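Long-range contacts in UDP-N-acetylglucosamine 3-dehydrogenase (Acidithiobacillus ferrooxidans, PDB 7BVJ), which catalyses the NAD(+)-dependent oxidation of the glucosamine 3-position of UDP-N-acetylglucosamine to a ketone, a step in lipid A biosynthesis: residues 80-85 with 108-113; 126-131 with 238-243; 181-186 with 308-313. All blocks are in the same frame, centred on the assembly; numbering follows the deposited sequence.

In the fold
From the N terminus, the chain first builds the NAD-binding Rossmann domain, where contact 1 closes a short loop: the C-terminal ends of helices 73-82 and 97-110 meet, with strand 86-90 of the parallel sheet between them in sequence. Contact 2 opens only after contact 1 has closed, and packs helix 124-132 against strand 239-245 of the mixed C-terminal sheet. Contact 3 begins within the long loop spanned by contact 2 and ends beyond it, so these two cross; it sets the C-terminal helix 290-312 against strand 177-185, an outermost strand of the same mixed sheet within this chain. Contacts 2 and 3 thus share a sheet, their centres about 33 Å apart, whereas contact 1 belongs to the other domain.

Contact 1: 80-85 with 108-113; sequences AMQAGV and QERHLV
R110 reaches Q82 and L112 packs on M81 where the C-terminal ends of helices 73-82 and 97-110 meet in the Rossmann domain. The polar contacts gather on the last turn of the first helix. R110 NH2 donates a weak hydrogen bond to Q82 O at 3.1 Å, bent to 134° at the hydrogen. The guanidinium also lies across the chain as it leaves the helix, with M81 O over one face and R110 NH1 3.5 Å from G84 CA. Folds at chi2 and chi3 (-56° and -65°) curl the arginine chain back to bring its end there. A leucine in place of R110 would probably leave Q82 O without this donor and uncover the backbone around G84.

The apolar contacts rest on L112, whose CD1 packs 3.7 Å from M81 CG as the two side chains run past each other in opposite directions. L112 CD1 also stands 3.5 Å from V85 O, while L112 CD2 lies 3.6 Å from G84 O, so the leucine fork spreads over the turn. M81 continues inward to C87 of strand 86-90 and to M106 and A107 of helix 97-110.

Backbone bonds shape both ends. G84, at positive phi, is the C-prime residue of a Schellman motif, with V85 N bonded to A80 O and G84 N to M81 O; H111 likewise turns the second helix out through a Schellman motif. The chemistry implies a mixed join: L112 covers M81 and the turn's carbonyls, R110 lies over the helix end, and a single weak hydrogen bond gives little directional hold.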
ATOM      1  N   ALA A  80      10.413   9.681 -15.455  1.00 23.36           N
ATOM      2  CA  ALA A  80      10.391  10.689 -14.404  1.00 23.98           C
ATOM      3  C   ALA A  80      11.740  10.775 -13.699  1.00 24.38           C
ATOM      4  O   ALA A  80      12.223  11.874 -13.408  1.00 23.35           O
ATOM      5  CB  ALA A  80       9.267  10.397 -13.413  1.00 18.59           C
ATOM      6  N   MET A  81      12.393   9.637 -13.474  1.00 22.53           N
ATOM      7  CA  MET A  81      13.695   9.668 -12.821  1.00 28.67           C
ATOM      8  C   MET A  81      14.801  10.120 -13.756  1.00 27.70           C
ATOM      9  O   MET A  81      15.814  10.651 -13.285  1.00 24.07           O
ATOM     10  CB  MET A  81      14.048   8.300 -12.244  1.00 25.08           C
ATOM     11  CG  MET A  81      13.291   7.962 -10.980  1.00 30.79           C
ATOM     12  SD  MET A  81      13.517   6.239 -10.510  1.00 36.98           S
ATOM     13  CE  MET A  81      12.489   6.189  -9.067  1.00 32.40           C
ATOM     14  N   GLN A  82      14.659   9.884 -15.065  1.00 26.79           N
ATOM     15  CA  GLN A  82      15.657  10.398 -15.999  1.00 26.40           C
ATOM     16  C   GLN A  82      15.699  11.918 -15.969  1.00 29.14           C
ATOM     17  O   GLN A  82      16.740  12.520 -16.250  1.00 30.53           O
ATOM     18  CB  GLN A  82      15.364   9.912 -17.419  1.00 27.69           C
ATOM     19  CG  GLN A  82      16.473  10.240 -18.393  1.00 32.97           C
ATOM     20  CD  GLN A  82      17.830   9.798 -17.874  1.00 40.26           C
ATOM     21  OE1 GLN A  82      18.017   8.631 -17.526  1.00 42.32           O
ATOM     22  NE2 GLN A  82      18.783  10.728 -17.811  1.00 37.09           N
ATOM     23  N   ALA A  83      14.575  12.544 -15.630  1.00 27.49           N
ATOM     24  CA  ALA A  83      14.447  13.981 -15.450  1.00 28.01           C
ATOM     25  C   ALA A  83      14.804  14.444 -14.035  1.00 28.94           C
ATOM     26  O   ALA A  83      14.470  15.577 -13.666  1.00 30.14           O
ATOM     27  CB  ALA A  83      13.019  14.415 -15.782  1.00 25.51           C
ATOM     28  N   GLY A  84      15.458  13.601 -13.239  1.00 25.66           N
ATOM     29  CA  GLY A  84      15.845  13.994 -11.888  1.00 25.56           C
ATOM     30  C   GLY A  84      14.678  14.347 -10.994  1.00 25.59           C
ATOM     31  O   GLY A  84      14.822  15.198 -10.109  1.00 32.83           O
ATOM     32  N   VAL A  85      13.518  13.721 -11.202  1.00 22.95           N
ATOM     33  CA  VAL A  85      12.299  14.020 -10.458  1.00 22.55           C
ATOM     34  C   VAL A  85      12.030  12.875  -9.475  1.00 26.88           C
ATOM     35  O   VAL A  85      12.021  11.698  -9.863  1.00 25.17           O
ATOM     36  CB  VAL A  85      11.111  14.248 -11.419  1.00 24.81           C
ATOM     37  CG1 VAL A  85       9.770  14.293 -10.666  1.00 22.02           C
ATOM     38  CG2 VAL A  85      11.308  15.549 -12.248  1.00 24.01           C
ATOM     39  N   GLN A 108      18.951   5.258  -6.895  1.00 33.33           N
ATOM     40  CA  GLN A 108      20.184   5.430  -6.135  1.00 35.49           C
ATOM     41  C   GLN A 108      21.213   6.222  -6.937  1.00 37.05           C
ATOM     42  O   GLN A 108      21.845   7.144  -6.405  1.00 35.78           O
ATOM     43  CB  GLN A 108      20.733   4.068  -5.726  1.00 36.02           C
ATOM     44  CG  GLN A 108      21.365   4.049  -4.360  1.00 48.76           C
ATOM     45  CD  GLN A 108      22.463   3.024  -4.272  1.00 51.53           C
ATOM     46  OE1 GLN A 108      22.426   2.004  -4.963  1.00 54.34           O
ATOM     47  NE2 GLN A 108      23.463   3.294  -3.435  1.00 47.81           N
ATOM     48  N   GLU A 109      21.373   5.900  -8.227  1.00 33.98           N
ATOM     49  CA  GLU A 109      22.307   6.659  -9.061  1.00 36.81           C
ATOM     50  C   GLU A 109      21.926   8.132  -9.113  1.00 35.03           C
ATOM     51  O   GLU A 109      22.800   9.004  -9.120  1.00 37.79           O
ATOM     52  CB  GLU A 109      22.375   6.086 -10.479  1.00 40.97           C
ATOM     53  CG  GLU A 109      23.651   6.507 -11.258  1.00 40.60           C
ATOM     54  CD  GLU A 109      23.462   7.735 -12.167  1.00 46.92           C
ATOM     55  OE1 GLU A 109      22.565   7.720 -13.047  1.00 43.23           O
ATOM     56  OE2 GLU A 109      24.229   8.715 -12.012  1.00 46.88           O
ATOM     57  N   ARG A 110      20.631   8.432  -9.136  1.00 33.89           N
ATOM     58  CA  ARG A 110      20.200   9.817  -9.259  1.00 32.12           C
ATOM     59  C   ARG A 110      20.061  10.521  -7.917  1.00 32.80           C
ATOM     60  O   ARG A 110      19.787  11.726  -7.899  1.00 33.02           O
ATOM     61  CB  ARG A 110      18.868   9.893 -10.013  1.00 38.46           C
ATOM     62  CG  ARG A 110      18.923   9.458 -11.467  1.00 30.43           C
ATOM     63  CD  ARG A 110      19.963  10.260 -12.222  1.00 40.29           C
ATOM     64  NE  ARG A 110      19.638  11.683 -12.302  1.00 35.67           N
ATOM     65  CZ  ARG A 110      19.228  12.280 -13.416  1.00 42.47           C
ATOM     66  NH1 ARG A 110      18.960  13.590 -13.418  1.00 38.83           N
ATOM     67  NH2 ARG A 110      19.080  11.558 -14.531  1.00 32.66           N
ATOM     68  N   HIS A 111      20.264   9.808  -6.806  1.00 31.71           N
ATOM     69  CA  HIS A 111      20.033  10.337  -5.466  1.00 30.31           C
ATOM     70  C   HIS A 111      18.621  10.915  -5.355  1.00 28.82           C
ATOM     71  O   HIS A 111      18.412  12.040  -4.900  1.00 32.58           O
ATOM     72  CB  HIS A 111      21.096  11.376  -5.086  1.00 36.82           C
ATOM     73  CG  HIS A 111      22.498  10.841  -5.096  1.00 44.70           C
ATOM     74  ND1 HIS A 111      23.484  11.348  -5.916  1.00 45.38           N
ATOM     75  CD2 HIS A 111      23.078   9.843  -4.385  1.00 47.23           C
ATOM     76  CE1 HIS A 111      24.610  10.688  -5.710  1.00 47.77           C
ATOM     77  NE2 HIS A 111      24.391   9.767  -4.788  1.00 51.82           N
ATOM     78  N   LEU A 112      17.639  10.114  -5.768  1.00 31.24           N
ATOM     79  CA  LEU A 112      16.230  10.475  -5.745  1.00 28.24           C
ATOM     80  C   LEU A 112      15.504   9.678  -4.669  1.00 27.46           C
ATOM     81  O   LEU A 112      15.888   8.551  -4.344  1.00 23.22           O
ATOM     82  CB  LEU A 112      15.574  10.209  -7.108  1.00 23.59           C
ATOM     83  CG  LEU A 112      16.073  11.048  -8.292  1.00 24.71           C
ATOM     84  CD1 LEU A 112      15.354  10.650  -9.601  1.00 16.90           C
ATOM     85  CD2 LEU A 112      15.922  12.536  -7.977  1.00 20.46           C
ATOM     86  N   VAL A 113      14.449  10.275  -4.114  1.00 25.38           N
ATOM     87  CA  VAL A 113      13.581   9.552  -3.187  1.00 21.10           C
ATOM     88  C   VAL A 113      12.601   8.727  -4.003  1.00 23.62           C
ATOM     89  O   VAL A 113      11.942   9.236  -4.921  1.00 21.03           O
ATOM     90  CB  VAL A 113      12.839  10.517  -2.244  1.00 19.38           C
ATOM     91  CG1 VAL A 113      11.722   9.790  -1.517  1.00 18.68           C
ATOM     92  CG2 VAL A 113      13.809  11.130  -1.237  1.00 27.31           C
TER

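Contact 2: 126-131 with 238-243; sequences IQYLRQ and NTLHIY
The Y128 ring meets two aliphatic side chains of strand 239-245: I242 CD1 sits at its edge, near the ring plane and 3.9 Å from Y128 CE1, while L240 CD2 approaches Y128 CD1 obliquely to 3.5 Å. With CG anti to the backbone N (chi1 -178°), the ring reaches out from helix 124-132 toward the strand. It crosses the L240 side chain at about a right angle, and V261 of the neighbouring strand 256-261 also touches it.

This is helix-on-sheet packing in the C-terminal domain of the Gfo/Idh/MocA family, where helix 124-132 lies on one face of the large mixed sheet. The helix and strand segments run in roughly the same direction, their axes 30° apart and 10.2 Å at closest approach, a separation bridged by side chains. L240 and I242, two residues apart on the strand, both point toward the helix; H241 between them belongs to the other face, where its ND1 is hydrogen-bonded to D258.

L129, one residue along the helix from the tyrosine, supplies the second apolar group. Its two methyls divide the strand between them: L129 CD1 lies 4.2 Å from L240 CD1, whereas CD2 is directed to I242. The leucine also touches A231 and V233 of strand 229-234, so the helix spans several strands instead of resting on one. The interface between the two segments is wholly apolar and largely buried, away from the NAD site. I242 reaches it through an extended outer chain (chi2 174°) that carries I242 CD1 into the notch between the aromatic edge and L129 CD2, 4.1 Å from that methyl.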
ATOM      1  N   ILE A 126      -1.906   0.930  12.835  1.00 21.95           N
ATOM      2  CA  ILE A 126      -0.561   0.411  12.603  1.00 23.34           C
ATOM      3  C   ILE A 126       0.475   1.358  13.199  1.00 25.79           C
ATOM      4  O   ILE A 126       1.475   0.921  13.774  1.00 27.75           O
ATOM      5  CB  ILE A 126      -0.324   0.173  11.099  1.00 23.23           C
ATOM      6  CG1 ILE A 126      -0.765  -1.231  10.672  1.00 27.53           C
ATOM      7  CG2 ILE A 126       1.168   0.254  10.779  1.00 20.97           C
ATOM      8  CD1 ILE A 126      -2.123  -1.671  11.145  1.00 30.01           C
ATOM      9  N   GLN A 127       0.253   2.666  13.080  1.00 24.96           N
ATOM     10  CA  GLN A 127       1.189   3.612  13.672  1.00 31.57           C
ATOM     11  C   GLN A 127       1.227   3.447  15.182  1.00 24.81           C
ATOM     12  O   GLN A 127       2.304   3.437  15.786  1.00 28.84           O
ATOM     13  CB  GLN A 127       0.809   5.046  13.290  1.00 31.55           C
ATOM     14  CG  GLN A 127       1.727   6.132  13.875  1.00 39.30           C
ATOM     15  CD  GLN A 127       1.854   7.351  12.960  1.00 53.51           C
ATOM     16  OE1 GLN A 127       1.870   7.223  11.726  1.00 57.60           O
ATOM     17  NE2 GLN A 127       1.942   8.541  13.561  1.00 51.55           N
ATOM     18  N   TYR A 128       0.054   3.276  15.799  1.00 28.04           N
ATOM     19  CA  TYR A 128       0.007   3.079  17.239  1.00 25.13           C
ATOM     20  C   TYR A 128       0.737   1.806  17.648  1.00 26.73           C
ATOM     21  O   TYR A 128       1.473   1.795  18.646  1.00 23.74           O
ATOM     22  CB  TYR A 128      -1.444   3.037  17.718  1.00 24.08           C
ATOM     23  CG  TYR A 128      -1.551   2.870  19.223  1.00 32.66           C
ATOM     24  CD1 TYR A 128      -1.590   1.607  19.799  1.00 27.34           C
ATOM     25  CD2 TYR A 128      -1.601   3.973  20.062  1.00 29.94           C
ATOM     26  CE1 TYR A 128      -1.678   1.447  21.155  1.00 33.71           C
ATOM     27  CE2 TYR A 128      -1.692   3.820  21.423  1.00 34.94           C
ATOM     28  CZ  TYR A 128      -1.728   2.555  21.962  1.00 28.18           C
ATOM     29  OH  TYR A 128      -1.825   2.397  23.316  1.00 38.00           O
ATOM     30  N   LEU A 129       0.528   0.717  16.904  1.00 24.20           N
ATOM     31  CA  LEU A 129       1.141  -0.553  17.285  1.00 25.09           C
ATOM     32  C   LEU A 129       2.646  -0.522  17.066  1.00 23.83           C
ATOM     33  O   LEU A 129       3.408  -1.121  17.834  1.00 26.09           O
ATOM     34  CB  LEU A 129       0.502  -1.708  16.502  1.00 22.49           C
ATOM     35  CG  LEU A 129      -0.901  -2.098  16.957  1.00 21.73           C
ATOM     36  CD1 LEU A 129      -1.549  -2.980  15.931  1.00 23.77           C
ATOM     37  CD2 LEU A 129      -0.820  -2.769  18.332  1.00 22.31           C
ATOM     38  N   ARG A 130       3.098   0.174  16.024  1.00 22.52           N
ATOM     39  CA  ARG A 130       4.533   0.339  15.848  1.00 27.31           C
ATOM     40  C   ARG A 130       5.121   1.170  16.988  1.00 26.84           C
ATOM     41  O   ARG A 130       6.194   0.844  17.505  1.00 27.69           O
ATOM     42  CB  ARG A 130       4.841   0.963  14.478  1.00 29.43           C
ATOM     43  CG  ARG A 130       4.545   0.018  13.269  1.00 29.20           C
ATOM     44  CD  ARG A 130       5.233   0.488  11.979  1.00 23.58           C
ATOM     45  NE  ARG A 130       6.658   0.163  11.939  1.00 30.36           N
ATOM     46  CZ  ARG A 130       7.567   0.832  11.233  1.00 35.52           C
ATOM     47  NH1 ARG A 130       7.201   1.874  10.498  1.00 30.73           N
ATOM     48  NH2 ARG A 130       8.846   0.460  11.259  1.00 30.52           N
ATOM     49  N   GLN A 131       4.417   2.227  17.418  1.00 24.27           N
ATOM     50  CA  GLN A 131       4.945   3.044  18.506  1.00 27.25           C
ATOM     51  C   GLN A 131       4.873   2.340  19.857  1.00 25.29           C
ATOM     52  O   GLN A 131       5.597   2.730  20.779  1.00 27.74           O
ATOM     53  CB  GLN A 131       4.211   4.378  18.575  1.00 29.37           C
ATOM     54  CG  GLN A 131       4.744   5.402  17.579  1.00 39.91           C
ATOM     55  CD  GLN A 131       6.069   6.035  18.009  1.00 54.12           C
ATOM     56  OE1 GLN A 131       6.829   5.465  18.810  1.00 50.11           O
ATOM     57  NE2 GLN A 131       6.347   7.229  17.481  1.00 52.43           N
ATOM     58  N   ASN A 238     -11.863   1.692  11.957  1.00 27.67           N
ATOM     59  CA  ASN A 238     -10.772   2.393  12.638  1.00 28.64           C
ATOM     60  C   ASN A 238     -10.764   2.121  14.147  1.00 35.86           C
ATOM     61  O   ASN A 238     -10.640   3.041  14.964  1.00 25.37           O
ATOM     62  CB  ASN A 238     -10.825   3.899  12.345  1.00 30.52           C
ATOM     63  CG  ASN A 238      -9.480   4.598  12.566  1.00 34.64           C
ATOM     64  OD1 ASN A 238      -8.458   4.205  12.000  1.00 37.06           O
ATOM     65  ND2 ASN A 238      -9.484   5.642  13.388  1.00 38.13           N
ATOM     66  N   THR A 239     -10.865   0.836  14.518  1.00 28.69           N
ATOM     67  CA  THR A 239     -10.823   0.453  15.927  1.00 26.35           C
ATOM     68  C   THR A 239      -9.688  -0.519  16.210  1.00 26.87           C
ATOM     69  O   THR A 239      -9.326  -1.343  15.367  1.00 20.31           O
ATOM     70  CB  THR A 239     -12.141  -0.188  16.396  1.00 32.21           C
ATOM     71  OG1 THR A 239     -12.368  -1.409  15.686  1.00 33.00           O
ATOM     72  CG2 THR A 239     -13.320   0.763  16.177  1.00 33.42           C
ATOM     73  N   LEU A 240      -9.149  -0.439  17.433  1.00 27.51           N
ATOM     74  CA  LEU A 240      -8.049  -1.297  17.859  1.00 27.47           C
ATOM     75  C   LEU A 240      -8.272  -1.764  19.292  1.00 32.66           C
ATOM     76  O   LEU A 240      -8.579  -0.956  20.175  1.00 33.29           O
ATOM     77  CB  LEU A 240      -6.703  -0.566  17.732  1.00 23.02           C
ATOM     78  CG  LEU A 240      -5.507  -1.077  18.542  1.00 20.25           C
ATOM     79  CD1 LEU A 240      -5.078  -2.454  18.082  1.00 24.71           C
ATOM     80  CD2 LEU A 240      -4.365  -0.114  18.414  1.00 27.50           C
ATOM     81  N   HIS A 241      -8.120  -3.067  19.522  1.00 31.90           N
ATOM     82  CA  HIS A 241      -8.274  -3.660  20.847  1.00 32.13           C
ATOM     83  C   HIS A 241      -7.058  -4.509  21.165  1.00 31.85           C
ATOM     84  O   HIS A 241      -6.632  -5.310  20.333  1.00 24.51           O
ATOM     85  CB  HIS A 241      -9.535  -4.515  20.935  1.00 30.64           C
ATOM     86  CG  HIS A 241     -10.785  -3.711  21.033  1.00 33.97           C
ATOM     87  ND1 HIS A 241     -11.366  -3.388  22.239  1.00 38.16           N
ATOM     88  CD2 HIS A 241     -11.541  -3.121  20.078  1.00 35.32           C
ATOM     89  CE1 HIS A 241     -12.446  -2.656  22.021  1.00 39.12           C
ATOM     90  NE2 HIS A 241     -12.570  -2.471  20.720  1.00 33.59           N
ATOM     91  N   ILE A 242      -6.517  -4.345  22.368  1.00 28.08           N
ATOM     92  CA  ILE A 242      -5.321  -5.057  22.803  1.00 26.76           C
ATOM     93  C   ILE A 242      -5.653  -5.795  24.086  1.00 31.82           C
ATOM     94  O   ILE A 242      -6.069  -5.179  25.073  1.00 33.34           O
ATOM     95  CB  ILE A 242      -4.136  -4.105  23.012  1.00 29.51           C
ATOM     96  CG1 ILE A 242      -3.858  -3.334  21.727  1.00 26.54           C
ATOM     97  CG2 ILE A 242      -2.899  -4.862  23.465  1.00 27.51           C
ATOM     98  CD1 ILE A 242      -2.793  -2.259  21.884  1.00 27.24           C
ATOM     99  N   TYR A 243      -5.473  -7.107  24.076  1.00 28.70           N
ATOM    100  CA  TYR A 243      -5.728  -7.937  25.241  1.00 36.52           C
ATOM    101  C   TYR A 243      -4.390  -8.343  25.840  1.00 38.48           C
ATOM    102  O   TYR A 243      -3.486  -8.769  25.109  1.00 38.93           O
ATOM    103  CB  TYR A 243      -6.548  -9.187  24.893  1.00 35.25           C
ATOM    104  CG  TYR A 243      -7.933  -8.957  24.296  1.00 43.99           C
ATOM    105  CD1 TYR A 243      -8.328  -7.701  23.834  1.00 43.89           C
ATOM    106  CD2 TYR A 243      -8.843 -10.008  24.180  1.00 44.28           C
ATOM    107  CE1 TYR A 243      -9.583  -7.493  23.275  1.00 45.30           C
ATOM    108  CE2 TYR A 243     -10.110  -9.808  23.626  1.00 44.59           C
ATOM    109  CZ  TYR A 243     -10.472  -8.544  23.178  1.00 51.40           C
ATOM    110  OH  TYR A 243     -11.718  -8.313  22.628  1.00 48.36           O
TER

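Contact 3: 181-186 with 308-313; sequences RAVGVA and EAFLQR
F310 turns a ring face to V183, whose CB lies over it, offset toward the rim, in a CH-pi contact: V183 CB stands 3.9 Å from the centroid of the F310 ring, only 13° off the ring normal. Both side chains point the same way, and V183 CG1 adds a contact with the far rim of the ring, 3.8 Å from F310 CE2. The near rim rests on the strand backbone, where F310 CD1 comes within 3.4 Å of G184 N in an oblique approach.

Purely aliphatic packing is left to L311. L311 CD2 touches A186 CB at 3.9 Å and also meets the backbone, 3.5 Å from G184 O. Neighbours on one helix turn, F310 and L311 both rest on G184, which is buried in the fold and covered in part by each. Its lack of a side chain probably matters for L311 CD1, since a CB would come tightly against it.

The segment axes approach to 6.7 Å and cross at -54°. A182 extends the contact back along the helix to A306 and V307. The result is a helix packed obliquely on an outermost strand within this chain, at the margin of the mixed sheet that characterises the C-terminal domain of Gfo/Idh/MocA oxidoreductases.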
ATOM      1  N   ARG A 181       2.376 -21.088   0.982  1.00 22.96           N
ATOM      2  CA  ARG A 181       1.372 -21.977   0.441  1.00 20.29           C
ATOM      3  C   ARG A 181       0.104 -21.167   0.319  1.00 19.67           C
ATOM      4  O   ARG A 181      -0.074 -20.186   1.038  1.00 19.05           O
ATOM      5  CB  ARG A 181       1.139 -23.200   1.326  1.00 24.42           C
ATOM      6  CG  ARG A 181       2.367 -24.038   1.522  1.00 31.06           C
ATOM      7  CD  ARG A 181       2.224 -24.958   2.720  1.00 34.16           C
ATOM      8  NE  ARG A 181       2.296 -26.359   2.316  1.00 46.82           N
ATOM      9  CZ  ARG A 181       3.421 -26.970   1.958  1.00 46.89           C
ATOM     10  NH1 ARG A 181       4.570 -26.298   1.955  1.00 44.62           N
ATOM     11  NH2 ARG A 181       3.398 -28.252   1.606  1.00 49.52           N
ATOM     12  N   ALA A 182      -0.766 -21.564  -0.606  1.00 20.50           N
ATOM     13  CA  ALA A 182      -1.954 -20.764  -0.861  1.00 19.33           C
ATOM     14  C   ALA A 182      -3.020 -21.629  -1.518  1.00 29.47           C
ATOM     15  O   ALA A 182      -2.736 -22.691  -2.085  1.00 25.81           O
ATOM     16  CB  ALA A 182      -1.629 -19.544  -1.736  1.00 22.84           C
ATOM     17  N   VAL A 183      -4.263 -21.155  -1.408  1.00 24.64           N
ATOM     18  CA  VAL A 183      -5.406 -21.715  -2.111  1.00 24.78           C
ATOM     19  C   VAL A 183      -6.160 -20.567  -2.758  1.00 27.87           C
ATOM     20  O   VAL A 183      -6.085 -19.413  -2.319  1.00 26.47           O
ATOM     21  CB  VAL A 183      -6.351 -22.508  -1.188  1.00 22.63           C
ATOM     22  CG1 VAL A 183      -5.606 -23.633  -0.524  1.00 27.37           C
ATOM     23  CG2 VAL A 183      -6.983 -21.571  -0.140  1.00 19.21           C
ATOM     24  N   GLY A 184      -6.903 -20.907  -3.804  1.00 23.15           N
ATOM     25  CA  GLY A 184      -7.695 -19.930  -4.522  1.00 24.19           C
ATOM     26  C   GLY A 184      -9.021 -20.527  -4.933  1.00 25.88           C
ATOM     27  O   GLY A 184      -9.156 -21.739  -5.097  1.00 23.82           O
ATOM     28  N   VAL A 185     -10.014 -19.655  -5.069  1.00 23.06           N
ATOM     29  CA  VAL A 185     -11.333 -20.030  -5.562  1.00 24.02           C
ATOM     30  C   VAL A 185     -11.711 -19.046  -6.667  1.00 21.96           C
ATOM     31  O   VAL A 185     -11.704 -17.822  -6.451  1.00 21.33           O
ATOM     32  CB  VAL A 185     -12.386 -20.047  -4.439  1.00 25.38           C
ATOM     33  CG1 VAL A 185     -13.765 -20.288  -5.013  1.00 30.60           C
ATOM     34  CG2 VAL A 185     -12.054 -21.121  -3.399  1.00 22.89           C
ATOM     35  N   ALA A 186     -12.012 -19.586  -7.851  1.00 24.63           N
ATOM     36  CA  ALA A 186     -12.381 -18.829  -9.049  1.00 25.44           C
ATOM     37  C   ALA A 186     -13.838 -19.137  -9.384  1.00 23.93           C
ATOM     38  O   ALA A 186     -14.149 -20.209  -9.902  1.00 30.34           O
ATOM     39  CB  ALA A 186     -11.456 -19.179 -10.212  1.00 22.02           C
ATOM     40  N   GLU A 308      -2.393 -19.566  -8.583  1.00 26.36           N
ATOM     41  CA  GLU A 308      -2.634 -20.062  -9.933  1.00 28.61           C
ATOM     42  C   GLU A 308      -2.260 -21.537 -10.060  1.00 29.61           C
ATOM     43  O   GLU A 308      -2.858 -22.259 -10.863  1.00 32.55           O
ATOM     44  CB  GLU A 308      -1.882 -19.197 -10.955  1.00 29.72           C
ATOM     45  CG  GLU A 308      -2.170 -17.678 -10.769  1.00 32.57           C
ATOM     46  CD  GLU A 308      -2.108 -16.841 -12.051  1.00 46.63           C
ATOM     47  OE1 GLU A 308      -1.484 -15.750 -12.031  1.00 38.53           O
ATOM     48  OE2 GLU A 308      -2.707 -17.263 -13.070  1.00 54.99           O
ATOM     49  N   ALA A 309      -1.291 -22.014  -9.270  1.00 30.53           N
ATOM     50  CA  ALA A 309      -0.973 -23.441  -9.316  1.00 31.94           C
ATOM     51  C   ALA A 309      -2.094 -24.269  -8.696  1.00 32.86           C
ATOM     52  O   ALA A 309      -2.498 -25.294  -9.256  1.00 28.47           O
ATOM     53  CB  ALA A 309       0.357 -23.720  -8.618  1.00 26.79           C
ATOM     54  N   PHE A 310      -2.606 -23.843  -7.536  1.00 26.81           N
ATOM     55  CA  PHE A 310      -3.777 -24.507  -6.956  1.00 29.23           C
ATOM     56  C   PHE A 310      -4.925 -24.581  -7.957  1.00 28.62           C
ATOM     57  O   PHE A 310      -5.558 -25.630  -8.119  1.00 29.82           O
ATOM     58  CB  PHE A 310      -4.237 -23.768  -5.698  1.00 29.61           C
ATOM     59  CG  PHE A 310      -5.280 -24.505  -4.886  1.00 21.04           C
ATOM     60  CD1 PHE A 310      -6.589 -24.071  -4.868  1.00 22.03           C
ATOM     61  CD2 PHE A 310      -4.932 -25.586  -4.088  1.00 22.48           C
ATOM     62  CE1 PHE A 310      -7.556 -24.732  -4.114  1.00 22.03           C
ATOM     63  CE2 PHE A 310      -5.890 -26.233  -3.327  1.00 25.68           C
ATOM     64  CZ  PHE A 310      -7.201 -25.809  -3.345  1.00 17.19           C
ATOM     65  N   LEU A 311      -5.215 -23.465  -8.630  1.00 25.57           N
ATOM     66  CA  LEU A 311      -6.416 -23.402  -9.447  1.00 30.51           C
ATOM     67  C   LEU A 311      -6.300 -24.251 -10.704  1.00 34.31           C
ATOM     68  O   LEU A 311      -7.325 -24.648 -11.265  1.00 35.30           O
ATOM     69  CB  LEU A 311      -6.730 -21.949  -9.815  1.00 24.29           C
ATOM     70  CG  LEU A 311      -7.409 -21.164  -8.694  1.00 30.01           C
ATOM     71  CD1 LEU A 311      -7.288 -19.662  -8.898  1.00 31.66           C
ATOM     72  CD2 LEU A 311      -8.852 -21.567  -8.597  1.00 31.39           C
ATOM     73  N   GLN A 312      -5.076 -24.511 -11.134  1.00 32.21           N
ATOM     74  CA  GLN A 312      -4.826 -25.189 -12.427  1.00 42.28           C
ATOM     75  C   GLN A 312      -4.765 -26.700 -12.317  1.00 39.33           C
ATOM     76  O   GLN A 312      -4.944 -27.319 -13.330  1.00 42.62           O
ATOM     77  CB  GLN A 312      -3.487 -24.742 -12.997  1.00 43.07           C
ATOM     78  CG  GLN A 312      -3.604 -23.819 -14.190  1.00 47.99           C
ATOM     79  CD  GLN A 312      -2.215 -23.362 -14.547  1.00 60.16           C
ATOM     80  OE1 GLN A 312      -1.263 -24.116 -14.405  1.00 62.94           O
ATOM     81  NE2 GLN A 312      -2.082 -22.098 -14.920  1.00 65.22           N
ATOM     82  N   ARG A 313      -4.554 -27.240 -11.119  1.00 46.36           N
ATOM     83  CA  ARG A 313      -4.407 -28.701 -10.914  1.00 44.71           C
ATOM     84  C   ARG A 313      -5.659 -29.434 -11.410  1.00 48.93           C
ATOM     85  O   ARG A 313      -6.757 -28.937 -11.178  1.00 51.12           O
ATOM     86  CB  ARG A 313      -4.091 -29.062  -9.466  1.00 47.51           C
ATOM     87  CG  ARG A 313      -3.784 -30.545  -9.262  1.00 50.27           C
ATOM     88  CD  ARG A 313      -3.889 -31.040  -7.824  1.00 52.68           C
ATOM     89  NE  ARG A 313      -2.610 -31.111  -7.126  1.00 51.47           N
ATOM     90  CZ  ARG A 313      -2.281 -30.457  -6.017  1.00 49.98           C
ATOM     91  NH1 ARG A 313      -3.134 -29.641  -5.419  1.00 48.18           N
ATOM     92  NH2 ARG A 313      -1.073 -30.617  -5.509  1.00 54.97           N
TER